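Local atomic coordinates of Glp_546_48378_50642 (Giardia intestinalis, PDB entry 2QVW), a protein that cleaves double-stranded RNA in the RNA interference pathway, producing small interfering RNAs of 21 to 23 base pairs. Residues Ser287-Gly292 / Glu409-Ser414. Sequence-based numbering, arbitrary orientation.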
loop_
_atom_site.group_PDB
_atom_site.type_symbol
_atom_site.label_atom_id
_atom_site.label_comp_id
_atom_site.label_asym_id
_atom_site.label_seq_id
_atom_site.Cartn_x
_atom_site.Cartn_y
_atom_site.Cartn_z
ATOM N N SER A 287 14.823 -0.942 4.702
ATOM C CA SER A 287 14.633 -1.648 5.963
ATOM C C SER A 287 13.262 -2.313 5.989
ATOM O O SER A 287 12.923 -3.019 6.940
ATOM C CB SER A 287 14.755 -0.680 7.148
ATOM O OG SER A 287 16.060 -0.127 7.227
ATOM N N PHE A 288 12.483 -2.102 4.936
ATOM C CA PHE A 288 11.151 -2.677 4.865
ATOM C C PHE A 288 10.980 -3.447 3.566
ATOM O O PHE A 288 11.413 -2.996 2.509
ATOM C CB PHE A 288 10.120 -1.555 4.939
ATOM C CG PHE A 288 8.710 -2.028 5.081
ATOM C CD1 PHE A 288 8.278 -2.602 6.264
ATOM C CD2 PHE A 288 7.807 -1.881 4.040
ATOM C CE1 PHE A 288 6.967 -3.024 6.412
ATOM C CE2 PHE A 288 6.498 -2.297 4.180
ATOM C CZ PHE A 288 6.075 -2.870 5.368
ATOM N N PRO A 289 10.360 -4.635 3.631
ATOM C CA PRO A 289 10.144 -5.439 2.425
ATOM C C PRO A 289 9.693 -4.556 1.263
ATOM O O PRO A 289 8.689 -3.841 1.375
ATOM C CB PRO A 289 9.060 -6.410 2.866
ATOM C CG PRO A 289 9.454 -6.675 4.281
ATOM C CD PRO A 289 9.808 -5.312 4.816
ATOM N N ASP A 290 10.440 -4.593 0.161
ATOM C CA ASP A 290 10.103 -3.779 -1.001
ATOM C C ASP A 290 8.779 -4.229 -1.614
ATOM O O ASP A 290 8.569 -5.415 -1.852
ATOM C CB ASP A 290 11.216 -3.855 -2.044
ATOM C CG ASP A 290 11.062 -2.807 -3.136
ATOM O OD1 ASP A 290 11.751 -2.929 -4.172
ATOM O OD2 ASP A 290 10.259 -1.855 -2.965
ATOM N N CYS A 291 7.899 -3.263 -1.873
ATOM C CA CYS A 291 6.576 -3.520 -2.436
ATOM C C CYS A 291 6.480 -3.135 -3.907
ATOM O O CYS A 291 5.608 -3.620 -4.635
ATOM C CB CYS A 291 5.525 -2.727 -1.666
ATOM S SG CYS A 291 5.784 -0.948 -1.760
ATOM N N GLY A 292 7.372 -2.248 -4.331
ATOM C CA GLY A 292 7.371 -1.803 -5.709
ATOM C C GLY A 292 7.001 -0.342 -5.796
ATOM O O GLY A 292 7.406 0.369 -6.721
ATOM N N GLU A 409 1.850 -11.237 7.133
ATOM C CA GLU A 409 0.716 -11.338 6.222
ATOM C C GLU A 409 0.374 -9.980 5.618
ATOM O O GLU A 409 -0.073 -9.890 4.475
ATOM C CB GLU A 409 -0.493 -11.887 6.976
ATOM C CG GLU A 409 -0.221 -13.174 7.735
ATOM C CD GLU A 409 -1.341 -13.536 8.697
ATOM O OE1 GLU A 409 -1.733 -12.674 9.515
ATOM O OE2 GLU A 409 -1.827 -14.686 8.644
ATOM N N GLU A 410 0.570 -8.925 6.397
ATOM C CA GLU A 410 0.303 -7.573 5.938
ATOM C C GLU A 410 1.259 -7.263 4.783
ATOM O O GLU A 410 0.831 -6.835 3.718
ATOM C CB GLU A 410 0.518 -6.604 7.095
ATOM C CG GLU A 410 -0.073 -5.210 6.918
ATOM C CD GLU A 410 0.736 -4.318 5.998
ATOM O OE1 GLU A 410 1.945 -4.568 5.807
ATOM O OE2 GLU A 410 0.163 -3.345 5.477
ATOM N N ILE A 411 2.556 -7.489 4.998
ATOM C CA ILE A 411 3.560 -7.249 3.963
ATOM C C ILE A 411 3.180 -8.014 2.704
ATOM O O ILE A 411 3.237 -7.476 1.600
ATOM C CB ILE A 411 4.975 -7.720 4.404
ATOM C CG1 ILE A 411 5.671 -6.633 5.218
ATOM C CG2 ILE A 411 5.829 -8.049 3.176
ATOM C CD1 ILE A 411 4.953 -6.259 6.472
ATOM N N VAL A 412 2.811 -9.279 2.887
ATOM C CA VAL A 412 2.409 -10.139 1.786
ATOM C C VAL A 412 1.225 -9.499 1.083
ATOM O O VAL A 412 1.208 -9.403 -0.136
ATOM C CB VAL A 412 2.020 -11.550 2.297
ATOM C CG1 VAL A 412 1.570 -12.423 1.149
ATOM C CG2 VAL A 412 3.201 -12.192 2.988
ATOM N N GLY A 413 0.248 -9.047 1.857
ATOM C CA GLY A 413 -0.917 -8.414 1.273
ATOM C C GLY A 413 -0.565 -7.123 0.570
ATOM O O GLY A 413 -1.244 -6.718 -0.371
ATOM N N SER A 414 0.515 -6.491 1.025
ATOM C CA SER A 414 0.974 -5.222 0.451
ATOM C C SER A 414 1.806 -5.393 -0.827
ATOM O O SER A 414 1.732 -4.561 -1.731
ATOM C CB SER A 414 1.784 -4.419 1.485
ATOM O OG SER A 414 2.012 -3.080 1.044
#
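I411 meets F288 and P289 where the loop 287-292 packs on helix 404-417 of the first ribonuclease III domain, an all-helical fold whose probable manganese-binding residues include D406 and E409 of this helix. The evidence for the apolar grip is a division of labour between branches. CD1 of I411 lies 3.7 Å from F288 CZ, approaching the ring obliquely, while CG2 of I411 lies 3.6 Å from P289 CB. CG1 lies between the two, 3.9 Å from P289 CG. With CG2 anti to the backbone N and CG1 beside it (chi1 -85°), I411 spreads its two branches over both loop residues. F288 and I411 approach from opposite directions, whereas P289 crosses I411 at about a right angle. Within the loop, P289 CD lies over one face of the F288 ring, nearer its edge than its centre.

One turn along the helix, C291 CB makes a van der Waals contact of 4.2 Å with S414 O. Separately, R293 NH1 hydrogen-bonds S414 O. R298 of helix 295-306 hydrogen-bonds both F288 O and P289 O, tying the two loop carbonyls to that helix. F428 of helix 421-433 touches both P289 and I411.

Turned away from the loop, E409 probably binds manganese together with E338 and D406; its carboxylate lies close to those of E338 and D342. The loop itself is shaped by an Asx turn: G292 N donates to D290 OD2 at 3.2 Å, from above the carboxylate plane.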